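Local coordinates for protein acylneuraminate lyase (PDB 4N4P) that is a TIM-barrel protein of the dihydrodipicolinate synthetase family, assembled from four chains, at residues V29-N34 against L68-N73; F35-Q40 against Y212-K217; G49-E53 against M254-K258; K6-F11 against V77-A81. All coordinates share one frame; numbering follows the deposited sequence.

All four contacts belong to one (beta/alpha)8 barrel and draw together parts far apart in the sequence. Interactions 1 and 2 use successive stretches of helix 26-39, their centres about 13 Å apart: the earlier packs on helix 59-73, the later on helix 212-227, which follows the last strand, so this helix helps to close the outer ring. Interaction 4 joins strands 9-12 and 78-82, and interaction 1 is nested within the loop it closes; Leu79 touches Val69 and Asn73. Interaction 3 fastens the loop after strand 44-47 to helix 253-263 and meets interaction 2 through Leu257. Interactions 3 and 4, about 18 Å apart between centres, lie on opposite sides of the chain's centre.

Interaction 1 (V29-N34 against L68-N73); sequences VKEVVN and LVAEAN
The carbonyl oxygen of Ala72 and OD1 of Asn34 share the same two donors: a water and the guanidinium NH2 of Arg76. The water gives one hydrogen to Asn34 OD1 (2.8 Å) and the other to Ala72 O (3.0 Å), bridging two acceptors that could not bond each other. Nearer the N-terminus of 29-34, Lys30 NZ forms a salt bridge with Glu71 OE1 at 3.0 Å, approaching by the lone pair anti to the other carboxylate oxygen. A bend at chi2 (-93°) lays the lysine's methylenes across segment 68-73, where CE presses on Leu68 CD2 at a tight 3.4 Å and CD rests on the methyl of Ala72.

Beneath these polar groups the interface is aliphatic. Val29 CG1 meets Val69 CG2 at 3.6 Å, Val29 also crosses Leu68 at about a right angle, and Val33 CG1 lies 3.8 Å from Ala72 CB. The small Ala72 lets segments 29-34 and 68-73, on neighbouring helices of the outer layer, approach to 8.8 Å between axes, crossing at -47°, while Val69 continues inward to Ile47 and Leu79 of the strands. The chemistry is graded: branched aliphatics against the sheet, and a salt bridge and water-bridged carbonyls toward the surface.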
loop_
_atom_site.group_PDB
_atom_site.type_symbol
_atom_site.label_atom_id
_atom_site.label_comp_id
_atom_site.label_asym_id
_atom_site.label_seq_id
_atom_site.Cartn_x
_atom_site.Cartn_y
_atom_site.Cartn_z
ATOM N N VAL A 29 -25.357 20.467 22.830
ATOM C CA VAL A 29 -25.890 19.305 22.095
ATOM C C VAL A 29 -27.287 19.650 21.564
ATOM O O VAL A 29 -27.602 19.437 20.385
ATOM C CB VAL A 29 -25.920 18.029 22.971
ATOM C CG1 VAL A 29 -26.660 16.899 22.246
ATOM C CG2 VAL A 29 -24.502 17.608 23.354
ATOM N N LYS A 30 -28.121 20.252 22.416
ATOM C CA LYS A 30 -29.470 20.592 21.988
ATOM C C LYS A 30 -29.476 21.650 20.886
ATOM O O LYS A 30 -30.258 21.548 19.931
ATOM C CB LYS A 30 -30.351 21.032 23.167
ATOM C CG LYS A 30 -30.267 20.136 24.424
ATOM C CD LYS A 30 -31.345 19.055 24.406
ATOM C CE LYS A 30 -31.503 18.347 25.726
ATOM N NZ LYS A 30 -32.808 18.594 26.446
ATOM N N GLU A 31 -28.596 22.648 20.988
ATOM C CA GLU A 31 -28.547 23.687 19.948
ATOM C C GLU A 31 -28.071 23.113 18.611
ATOM O O GLU A 31 -28.566 23.504 17.570
ATOM C CB GLU A 31 -27.632 24.848 20.339
ATOM C CG GLU A 31 -28.142 25.680 21.523
ATOM C CD GLU A 31 -27.374 26.983 21.676
ATOM O OE1 GLU A 31 -26.880 27.543 20.660
ATOM O OE2 GLU A 31 -27.274 27.460 22.829
ATOM N N VAL A 32 -27.092 22.220 18.642
ATOM C CA VAL A 32 -26.634 21.597 17.395
ATOM C C VAL A 32 -27.772 20.794 16.760
ATOM O O VAL A 32 -27.964 20.848 15.559
ATOM C CB VAL A 32 -25.400 20.711 17.627
ATOM C CG1 VAL A 32 -25.163 19.742 16.457
ATOM C CG2 VAL A 32 -24.172 21.611 17.883
ATOM N N VAL A 33 -28.498 20.020 17.567
ATOM C CA VAL A 33 -29.637 19.243 17.032
ATOM C C VAL A 33 -30.652 20.173 16.363
ATOM O O VAL A 33 -31.058 19.947 15.211
ATOM C CB VAL A 33 -30.294 18.325 18.111
ATOM C CG1 VAL A 33 -31.614 17.654 17.572
ATOM C CG2 VAL A 33 -29.321 17.247 18.567
ATOM N N ASN A 34 -31.062 21.247 17.054
ATOM C CA ASN A 34 -31.998 22.188 16.445
ATOM C C ASN A 34 -31.477 22.797 15.154
ATOM O O ASN A 34 -32.234 22.984 14.212
ATOM C CB ASN A 34 -32.390 23.311 17.421
ATOM C CG ASN A 34 -33.182 22.814 18.636
ATOM O OD1 ASN A 34 -33.742 21.713 18.664
ATOM N ND2 ASN A 34 -33.249 23.673 19.657
ATOM N N LEU A 68 -29.706 13.560 25.391
ATOM C CA LEU A 68 -29.909 14.951 25.028
ATOM C C LEU A 68 -30.362 15.082 23.588
ATOM O O LEU A 68 -31.198 15.931 23.279
ATOM C CB LEU A 68 -28.635 15.763 25.243
ATOM C CG LEU A 68 -28.122 15.971 26.668
ATOM C CD1 LEU A 68 -26.702 16.545 26.613
ATOM C CD2 LEU A 68 -29.050 16.857 27.513
ATOM N N VAL A 69 -29.824 14.231 22.716
ATOM C CA VAL A 69 -30.210 14.278 21.308
ATOM C C VAL A 69 -31.661 13.839 21.118
ATOM O O VAL A 69 -32.445 14.495 20.401
ATOM C CB VAL A 69 -29.264 13.422 20.418
ATOM C CG1 VAL A 69 -29.861 13.213 19.034
ATOM C CG2 VAL A 69 -27.893 14.114 20.300
ATOM N N ALA A 70 -32.017 12.732 21.763
ATOM C CA ALA A 70 -33.377 12.206 21.645
ATOM C C ALA A 70 -34.391 13.217 22.180
ATOM O O ALA A 70 -35.437 13.426 21.562
ATOM C CB ALA A 70 -33.502 10.896 22.351
ATOM N N GLU A 71 -34.054 13.859 23.300
ATOM C CA GLU A 71 -34.851 14.965 23.859
ATOM C C GLU A 71 -35.026 16.139 22.918
ATOM O O GLU A 71 -36.153 16.535 22.607
ATOM C CB GLU A 71 -34.261 15.431 25.201
ATOM C CG GLU A 71 -34.394 14.363 26.277
ATOM C CD GLU A 71 -33.771 14.761 27.610
ATOM O OE1 GLU A 71 -33.252 15.902 27.736
ATOM O OE2 GLU A 71 -33.808 13.913 28.530
ATOM N N ALA A 72 -33.910 16.696 22.448
ATOM C CA ALA A 72 -33.929 17.815 21.517
ATOM C C ALA A 72 -34.634 17.499 20.208
ATOM O O ALA A 72 -35.341 18.349 19.656
ATOM C CB ALA A 72 -32.495 18.286 21.230
ATOM N N ASN A 73 -34.394 16.309 19.682
ATOM C CA ASN A 73 -35.000 15.926 18.398
ATOM C C ASN A 73 -36.524 15.816 18.545
ATOM O O ASN A 73 -37.254 16.251 17.661
ATOM C CB ASN A 73 -34.452 14.598 17.929
ATOM C CG ASN A 73 -35.085 14.144 16.641
ATOM O OD1 ASN A 73 -35.193 14.916 15.679
ATOM N ND2 ASN A 73 -35.524 12.898 16.620
HETATM O O HOH W 1 -35.688 21.180 20.561
#

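Interaction 2 (F35-Q40 against Y212-K217)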
loop_
_atom_site.group_PDB
_atom_site.type_symbol
_atom_site.label_atom_id
_atom_site.label_comp_id
_atom_site.label_asym_id
_atom_site.label_seq_id
_atom_site.Cartn_x
_atom_site.Cartn_y
_atom_site.Cartn_z
ATOM N N PHE A 35 -30.189 23.144 15.116
ATOM C CA PHE A 35 -29.582 23.713 13.918
ATOM C C PHE A 35 -29.704 22.713 12.750
ATOM O O PHE A 35 -30.124 23.074 11.637
ATOM C CB PHE A 35 -28.107 24.055 14.209
ATOM C CG PHE A 35 -27.342 24.559 13.017
ATOM C CD1 PHE A 35 -27.573 25.829 12.506
ATOM C CD2 PHE A 35 -26.352 23.753 12.427
ATOM C CE1 PHE A 35 -26.832 26.304 11.411
ATOM C CE2 PHE A 35 -25.619 24.210 11.353
ATOM C CZ PHE A 35 -25.852 25.489 10.844
ATOM N N LEU A 36 -29.404 21.451 13.027
ATOM C CA LEU A 36 -29.452 20.413 11.985
ATOM C C LEU A 36 -30.878 20.196 11.477
ATOM O O LEU A 36 -31.130 20.130 10.266
ATOM C CB LEU A 36 -28.862 19.100 12.507
ATOM C CG LEU A 36 -27.370 19.195 12.874
ATOM C CD1 LEU A 36 -26.835 17.856 13.392
ATOM C CD2 LEU A 36 -26.594 19.667 11.628
ATOM N N VAL A 37 -31.818 20.095 12.410
ATOM C CA VAL A 37 -33.217 19.881 12.048
ATOM C C VAL A 37 -33.805 21.117 11.373
ATOM O O VAL A 37 -34.442 21.006 10.336
ATOM C CB VAL A 37 -34.062 19.512 13.296
ATOM C CG1 VAL A 37 -35.584 19.413 12.951
ATOM C CG2 VAL A 37 -33.543 18.184 13.930
ATOM N N GLU A 38 -33.598 22.292 11.966
ATOM C CA GLU A 38 -34.380 23.475 11.566
ATOM C C GLU A 38 -33.734 24.316 10.492
ATOM O O GLU A 38 -34.434 24.922 9.677
ATOM C CB GLU A 38 -34.688 24.346 12.799
ATOM C CG GLU A 38 -35.445 23.596 13.879
ATOM C CD GLU A 38 -35.346 24.251 15.264
ATOM O OE1 GLU A 38 -34.996 25.447 15.360
ATOM O OE2 GLU A 38 -35.601 23.552 16.264
ATOM N N LYS A 39 -32.396 24.375 10.490
ATOM C CA LYS A 39 -31.672 25.219 9.550
ATOM C C LYS A 39 -31.051 24.407 8.431
ATOM O O LYS A 39 -31.136 24.798 7.266
ATOM C CB LYS A 39 -30.561 26.032 10.243
ATOM C CG LYS A 39 -31.089 27.079 11.242
ATOM C CD LYS A 39 -31.931 28.138 10.523
ATOM C CE LYS A 39 -32.329 29.241 11.498
ATOM N NZ LYS A 39 -33.427 28.762 12.361
ATOM N N GLN A 40 -30.396 23.308 8.771
ATOM C CA GLN A 40 -29.905 22.424 7.705
ATOM C C GLN A 40 -31.028 21.605 7.067
ATOM O O GLN A 40 -30.885 21.112 5.938
ATOM C CB GLN A 40 -28.779 21.531 8.213
ATOM C CG GLN A 40 -27.590 22.343 8.735
ATOM C CD GLN A 40 -26.929 23.120 7.635
ATOM O OE1 GLN A 40 -26.596 22.557 6.578
ATOM N NE2 GLN A 40 -26.746 24.422 7.849
ATOM N N TYR A 212 -22.251 17.271 5.845
ATOM C CA TYR A 212 -23.658 17.683 5.781
ATOM C C TYR A 212 -24.058 18.458 7.029
ATOM O O TYR A 212 -25.149 19.018 7.072
ATOM C CB TYR A 212 -24.614 16.486 5.587
ATOM C CG TYR A 212 -24.148 15.526 4.510
ATOM C CD1 TYR A 212 -23.758 16.005 3.245
ATOM C CD2 TYR A 212 -24.077 14.151 4.756
ATOM C CE1 TYR A 212 -23.306 15.126 2.234
ATOM C CE2 TYR A 212 -23.622 13.259 3.759
ATOM C CZ TYR A 212 -23.227 13.763 2.510
ATOM O OH TYR A 212 -22.778 12.897 1.533
ATOM N N ASN A 213 -23.183 18.488 8.038
ATOM C CA ASN A 213 -23.428 19.319 9.223
ATOM C C ASN A 213 -23.685 20.786 8.862
ATOM O O ASN A 213 -24.467 21.460 9.536
ATOM C CB ASN A 213 -22.258 19.260 10.231
ATOM C CG ASN A 213 -22.289 18.024 11.131
ATOM O OD1 ASN A 213 -21.500 17.064 10.951
ATOM N ND2 ASN A 213 -23.147 18.058 12.131
ATOM N N VAL A 214 -23.005 21.303 7.835
ATOM C CA VAL A 214 -23.114 22.728 7.529
ATOM C C VAL A 214 -23.430 23.003 6.047
ATOM O O VAL A 214 -23.686 24.150 5.665
ATOM C CB VAL A 214 -21.850 23.541 7.995
ATOM C CG1 VAL A 214 -21.642 23.370 9.502
ATOM C CG2 VAL A 214 -20.586 23.096 7.211
ATOM N N ASN A 215 -23.448 21.954 5.227
ATOM C CA ASN A 215 -23.777 22.125 3.820
ATOM C C ASN A 215 -24.793 21.129 3.297
ATOM O O ASN A 215 -24.662 20.623 2.164
ATOM C CB ASN A 215 -22.532 22.145 2.928
ATOM C CG ASN A 215 -22.789 22.825 1.607
ATOM O OD1 ASN A 215 -23.881 23.388 1.389
ATOM N ND2 ASN A 215 -21.795 22.805 0.714
ATOM N N ALA A 216 -25.832 20.870 4.099
ATOM C CA ALA A 216 -26.938 20.040 3.628
ATOM C C ALA A 216 -27.556 20.637 2.369
ATOM O O ALA A 216 -27.995 19.901 1.497
ATOM C CB ALA A 216 -28.021 19.862 4.737
ATOM N N LYS A 217 -27.586 21.972 2.265
ATOM C CA LYS A 217 -28.165 22.603 1.080
ATOM C C LYS A 217 -27.423 22.175 -0.208
ATOM O O LYS A 217 -28.059 21.829 -1.221
ATOM C CB LYS A 217 -28.159 24.132 1.199
ATOM C CG LYS A 217 -28.828 24.840 0.024
ATOM C CD LYS A 217 -29.069 26.315 0.326
ATOM C CE LYS A 217 -27.905 27.157 -0.102
ATOM N NZ LYS A 217 -28.315 28.600 -0.143
HETATM O O HOH W 2 -27.212 23.853 4.310
HETATM O O HOH W 3 -25.138 26.257 6.097
#
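Gln40 meets segment 212-217 with its amide, at a seam of the (beta/alpha)8 barrel where the helix after the first strand lies beside the helix after the last. The axes of 35-39 and 212-217 run nearly parallel, 7° apart, with a closest approach of 9.8 Å. Gln40 OE1 accepts the backbone N-H of Ala216 at 3.1 Å (N-H...O 154°), with the donor almost on the continuation of the side-chain carbonyl bond. A glutamine suits the place because its amide offers an acceptor and a donor together. The same OE1 takes a hydrogen from a water (2.7 Å) that accepts in turn from Lys217 N, while NE2 gives one to a second water, which donates to Val214 O at 2.6 Å. Chi2 of -65° folds the chain back so that the amide lies over this turn of the backbone.

That fold also brings CG of Gln40 to 3.3 Å from Asn213 O. Carbons of two further residues reach this oxygen, Leu36 CD2 and, at the ring edge, Phe35 CE2, each at 3.5 Å from Asn213 O. Asn213 O is buried without a hydrogen-bond partner, in an apolar setting.

Further out, Leu36 leans on Pro12 and Met14, Ala216 on Leu10, and Val214 on Leu257, so the first strand and helix 253-263 back the seam. Gln40 itself is placed by a wider pi-type turn at 35-39: Phe35 O accepts both Lys39 N and Gln40 N, the latter at 2.9 Å.

Interaction 3 (G49-E53 against M254-K258); sequences GSTGE and MQSLK
Met254 reaches from helix 253-263 into the loop after strand 44-47, where Gly-Ser-Thr-Gly-Glu matches the GxxGE signature of this barrel family. Its CB lies 4.1 Å from Glu53 OE2. CG comes closer, 3.2 Å from Thr51 O, touching the carbonyl of the loop's turn. Bends at chi2 (79°) and chi3 (83°) then curl the chain around that turn, so that SD sits 4.0 Å from Thr51 CG2 and the terminal CE reaches Ser50 O at 3.9 Å and Glu53 CG at 4.1 Å. An unbranched, flexible methionine can follow such a curved surface. It also packs on Tyr114 of the second subunit, whose hydroxyl is hydrogen-bonded to Ser50 O. Leu257, one turn on, adds CD1 to the methyl of Thr51.

Beside the methionine, Glu53 and Lys258 approach from opposite directions, both extended beyond CG. The buried ammonium is well satisfied: the carbonyls of Thr16 and Tyr270 accept from it too. Glu53 OE1 turns to the backbone N-H of Arg272, leaving the other oxygen for the lysine, and Lys258 NZ meets Glu53 OE2 at 2.7 Å on the syn side, 24° out of the carboxylate plane.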
loop_
_atom_site.group_PDB
_atom_site.type_symbol
_atom_site.label_atom_id
_atom_site.label_comp_id
_atom_site.label_asym_id
_atom_site.label_seq_id
_atom_site.Cartn_x
_atom_site.Cartn_y
_atom_site.Cartn_z
ATOM N N GLY A 49 -20.377 9.180 16.284
ATOM C CA GLY A 49 -19.494 8.462 15.380
ATOM C C GLY A 49 -18.140 9.165 15.458
ATOM O O GLY A 49 -17.919 9.979 16.359
ATOM N N SER A 50 -17.238 8.840 14.522
ATOM C CA SER A 50 -15.906 9.487 14.477
ATOM C C SER A 50 -16.000 11.017 14.518
ATOM O O SER A 50 -15.230 11.674 15.221
ATOM C CB SER A 50 -15.153 9.057 13.212
ATOM O OG SER A 50 -15.023 7.650 13.233
ATOM N N THR A 51 -16.933 11.579 13.757
ATOM C CA THR A 51 -17.080 13.029 13.663
ATOM C C THR A 51 -17.594 13.604 14.966
ATOM O O THR A 51 -17.383 14.779 15.259
ATOM C CB THR A 51 -18.031 13.437 12.506
ATOM O OG1 THR A 51 -17.624 12.736 11.318
ATOM C CG2 THR A 51 -17.938 14.932 12.264
ATOM N N GLY A 52 -18.258 12.752 15.745
ATOM C CA GLY A 52 -18.724 13.106 17.100
ATOM C C GLY A 52 -17.682 12.879 18.193
ATOM O O GLY A 52 -18.003 12.942 19.371
ATOM N N GLU A 53 -16.429 12.640 17.788
ATOM C CA GLU A 53 -15.323 12.438 18.713
ATOM C C GLU A 53 -15.599 11.338 19.739
ATOM O O GLU A 53 -15.235 11.473 20.913
ATOM C CB GLU A 53 -14.968 13.776 19.400
ATOM C CG GLU A 53 -14.380 14.773 18.386
ATOM C CD GLU A 53 -14.249 16.189 18.945
ATOM O OE1 GLU A 53 -13.331 16.423 19.741
ATOM O OE2 GLU A 53 -15.042 17.067 18.566
ATOM N N MET A 254 -13.349 18.740 12.420
ATOM C CA MET A 254 -14.299 19.013 13.523
ATOM C C MET A 254 -14.194 20.456 14.026
ATOM O O MET A 254 -15.220 21.092 14.328
ATOM C CB MET A 254 -14.133 18.005 14.663
ATOM C CG MET A 254 -14.930 16.713 14.416
ATOM S SD MET A 254 -14.088 15.611 13.276
ATOM C CE MET A 254 -13.007 14.847 14.500
ATOM N N GLN A 255 -12.960 20.974 14.080
ATOM C CA GLN A 255 -12.741 22.371 14.484
ATOM C C GLN A 255 -13.450 23.318 13.524
ATOM O O GLN A 255 -14.028 24.316 13.957
ATOM C CB GLN A 255 -11.248 22.721 14.495
ATOM C CG GLN A 255 -10.399 21.874 15.470
ATOM C CD GLN A 255 -9.760 20.673 14.790
ATOM O OE1 GLN A 255 -10.389 20.029 13.951
ATOM N NE2 GLN A 255 -8.492 20.366 15.147
ATOM N N SER A 256 -13.386 23.001 12.228
ATOM C CA SER A 256 -13.999 23.830 11.198
ATOM C C SER A 256 -15.516 23.759 11.252
ATOM O O SER A 256 -16.201 24.796 11.162
ATOM C CB SER A 256 -13.522 23.385 9.818
ATOM O OG SER A 256 -12.135 23.617 9.680
ATOM N N LEU A 257 -16.045 22.547 11.374
ATOM C CA LEU A 257 -17.511 22.399 11.497
ATOM C C LEU A 257 -18.024 23.177 12.719
ATOM O O LEU A 257 -19.016 23.904 12.643
ATOM C CB LEU A 257 -17.925 20.928 11.592
ATOM C CG LEU A 257 -17.673 20.069 10.339
ATOM C CD1 LEU A 257 -18.000 18.570 10.655
ATOM C CD2 LEU A 257 -18.510 20.573 9.181
ATOM N N LYS A 258 -17.339 23.021 13.846
ATOM C CA LYS A 258 -17.783 23.692 15.073
ATOM C C LYS A 258 -17.692 25.203 14.923
ATOM O O LYS A 258 -18.628 25.915 15.282
ATOM C CB LYS A 258 -17.006 23.175 16.290
ATOM C CG LYS A 258 -17.542 21.797 16.761
ATOM C CD LYS A 258 -16.646 21.152 17.799
ATOM C CE LYS A 258 -17.195 19.761 18.168
ATOM N NZ LYS A 258 -16.516 19.124 19.387
#

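Interaction 4 (K6-F11 against V77-A81)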
loop_
_atom_site.group_PDB
_atom_site.type_symbol
_atom_site.label_atom_id
_atom_site.label_comp_id
_atom_site.label_asym_id
_atom_site.label_seq_id
_atom_site.Cartn_x
_atom_site.Cartn_y
_atom_site.Cartn_z
ATOM N N LYS A 6 -37.552 6.035 6.047
ATOM C CA LYS A 6 -37.044 6.984 7.021
ATOM C C LYS A 6 -35.509 7.108 6.996
ATOM O O LYS A 6 -34.958 7.975 7.671
ATOM C CB LYS A 6 -37.501 6.635 8.437
ATOM C CG LYS A 6 -36.778 5.432 9.006
ATOM C CD LYS A 6 -37.635 4.596 9.942
ATOM C CE LYS A 6 -37.452 4.912 11.358
ATOM N NZ LYS A 6 -37.747 3.754 12.274
ATOM N N PHE A 7 -34.845 6.256 6.224
ATOM C CA PHE A 7 -33.384 6.329 6.129
ATOM C C PHE A 7 -32.920 6.970 4.824
ATOM O O PHE A 7 -31.729 6.940 4.502
ATOM C CB PHE A 7 -32.777 4.950 6.264
ATOM C CG PHE A 7 -33.008 4.329 7.614
ATOM C CD1 PHE A 7 -32.289 4.797 8.730
ATOM C CD2 PHE A 7 -33.917 3.279 7.771
ATOM C CE1 PHE A 7 -32.461 4.228 9.966
ATOM C CE2 PHE A 7 -34.118 2.708 9.029
ATOM C CZ PHE A 7 -33.378 3.180 10.131
ATOM N N LYS A 8 -33.861 7.533 4.090
ATOM C CA LYS A 8 -33.535 8.273 2.854
ATOM C C LYS A 8 -33.061 9.664 3.191
ATOM O O LYS A 8 -33.588 10.302 4.112
ATOM C CB LYS A 8 -34.753 8.346 1.956
ATOM C CG LYS A 8 -35.078 6.963 1.375
ATOM C CD LYS A 8 -36.368 6.911 0.569
ATOM C CE LYS A 8 -36.494 5.529 -0.065
ATOM N NZ LYS A 8 -37.598 5.528 -1.087
ATOM N N GLY A 9 -32.077 10.143 2.434
ATOM C CA GLY A 9 -31.694 11.535 2.487
ATOM C C GLY A 9 -30.394 11.773 3.238
ATOM O O GLY A 9 -29.488 10.915 3.253
ATOM N N LEU A 10 -30.305 12.943 3.874
ATOM C CA LEU A 10 -29.047 13.358 4.490
ATOM C C LEU A 10 -29.036 13.195 6.001
ATOM O O LEU A 10 -29.934 13.688 6.700
ATOM C CB LEU A 10 -28.738 14.812 4.162
ATOM C CG LEU A 10 -28.540 15.128 2.689
ATOM C CD1 LEU A 10 -28.277 16.652 2.570
ATOM C CD2 LEU A 10 -27.359 14.320 2.111
ATOM N N PHE A 11 -27.981 12.539 6.479
ATOM C CA PHE A 11 -27.724 12.320 7.907
ATOM C C PHE A 11 -26.340 12.889 8.260
ATOM O O PHE A 11 -25.353 12.166 8.160
ATOM C CB PHE A 11 -27.698 10.824 8.197
ATOM C CG PHE A 11 -29.054 10.165 8.161
ATOM C CD1 PHE A 11 -29.786 10.107 6.983
ATOM C CD2 PHE A 11 -29.591 9.620 9.311
ATOM C CE1 PHE A 11 -31.050 9.509 6.949
ATOM C CE2 PHE A 11 -30.850 8.986 9.298
ATOM C CZ PHE A 11 -31.585 8.959 8.136
ATOM N N VAL A 77 -36.735 14.107 13.306
ATOM C CA VAL A 77 -35.994 13.431 12.238
ATOM C C VAL A 77 -35.517 12.058 12.691
ATOM O O VAL A 77 -35.613 11.716 13.859
ATOM C CB VAL A 77 -34.819 14.309 11.707
ATOM C CG1 VAL A 77 -35.328 15.677 11.225
ATOM C CG2 VAL A 77 -33.678 14.431 12.753
ATOM N N THR A 78 -35.008 11.264 11.755
ATOM C CA THR A 78 -34.537 9.894 12.044
ATOM C C THR A 78 -33.251 9.990 12.850
ATOM O O THR A 78 -32.454 10.886 12.590
ATOM C CB THR A 78 -34.303 9.156 10.714
ATOM O OG1 THR A 78 -35.541 9.179 9.967
ATOM C CG2 THR A 78 -33.842 7.676 10.915
ATOM N N LEU A 79 -33.069 9.093 13.816
ATOM C CA LEU A 79 -31.837 9.100 14.623
ATOM C C LEU A 79 -31.108 7.790 14.539
ATOM O O LEU A 79 -31.704 6.738 14.667
ATOM C CB LEU A 79 -32.147 9.404 16.093
ATOM C CG LEU A 79 -32.739 10.782 16.443
ATOM C CD1 LEU A 79 -33.013 10.890 17.931
ATOM C CD2 LEU A 79 -31.837 11.935 15.976
ATOM N N ILE A 80 -29.797 7.861 14.340
ATOM C CA ILE A 80 -28.931 6.699 14.370
ATOM C C ILE A 80 -27.803 6.993 15.335
ATOM O O ILE A 80 -27.221 8.063 15.283
ATOM C CB ILE A 80 -28.339 6.373 12.977
ATOM C CG1 ILE A 80 -29.456 6.244 11.923
ATOM C CG2 ILE A 80 -27.521 5.094 13.039
ATOM C CD1 ILE A 80 -28.937 6.031 10.510
ATOM N N ALA A 81 -27.517 6.052 16.236
ATOM C CA ALA A 81 -26.418 6.203 17.191
ATOM C C ALA A 81 -25.316 5.197 16.926
ATOM O O ALA A 81 -25.563 3.997 16.916
ATOM C CB ALA A 81 -26.934 5.995 18.648
#
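Lys6 and Thr78 bring their CA atoms to 6.3 Å where the short 3-10 turn before strand 9-12 passes the start of strand 78-82, and from there segment 6-11 bends away to begin its strand. Thr78 OG1 donates to Lys6 O at 2.7 Å, coming in 21° from the carbonyl plane at a C=O...O angle of 134°. Chi1 of -57° sets OG1 beside the threonine's own N, which leaves CG2 anti to that N and turned among the aromatic rings. One threonine thus serves a backbone carbonyl with one branch and a hydrophobic cluster with the other. The methyl lies in the plane of the Phe11 ring, at its edge, with Thr78 CG2 3.6 Å from Phe11 CE2.

Strands 9-12 and 78-82 are the first and third of the eight-stranded parallel barrel, and each pairs with strand 44-47 or its approach rather than with the other, so the contact spans the interior near the N-terminal ends of the strands. Phe7 and Phe11 fill this end, and both also touch Met189 of another strand. Ile80, two residues past Thr78 and so on the same side of its strand, turns CD1 toward both phenylalanines, to 3.7 Å from Phe11 CE2 and, at the ring edge, 4.0 Å from Phe7 CD1. The longer branch of an isoleucine is what lets one methyl touch both rings.

Over one face of the Phe7 ring lies Lys6 CG, 3.7 Å above the plane and displaced toward the rim, while Lys6 NZ runs on to a salt bridge with Asp104 OD1.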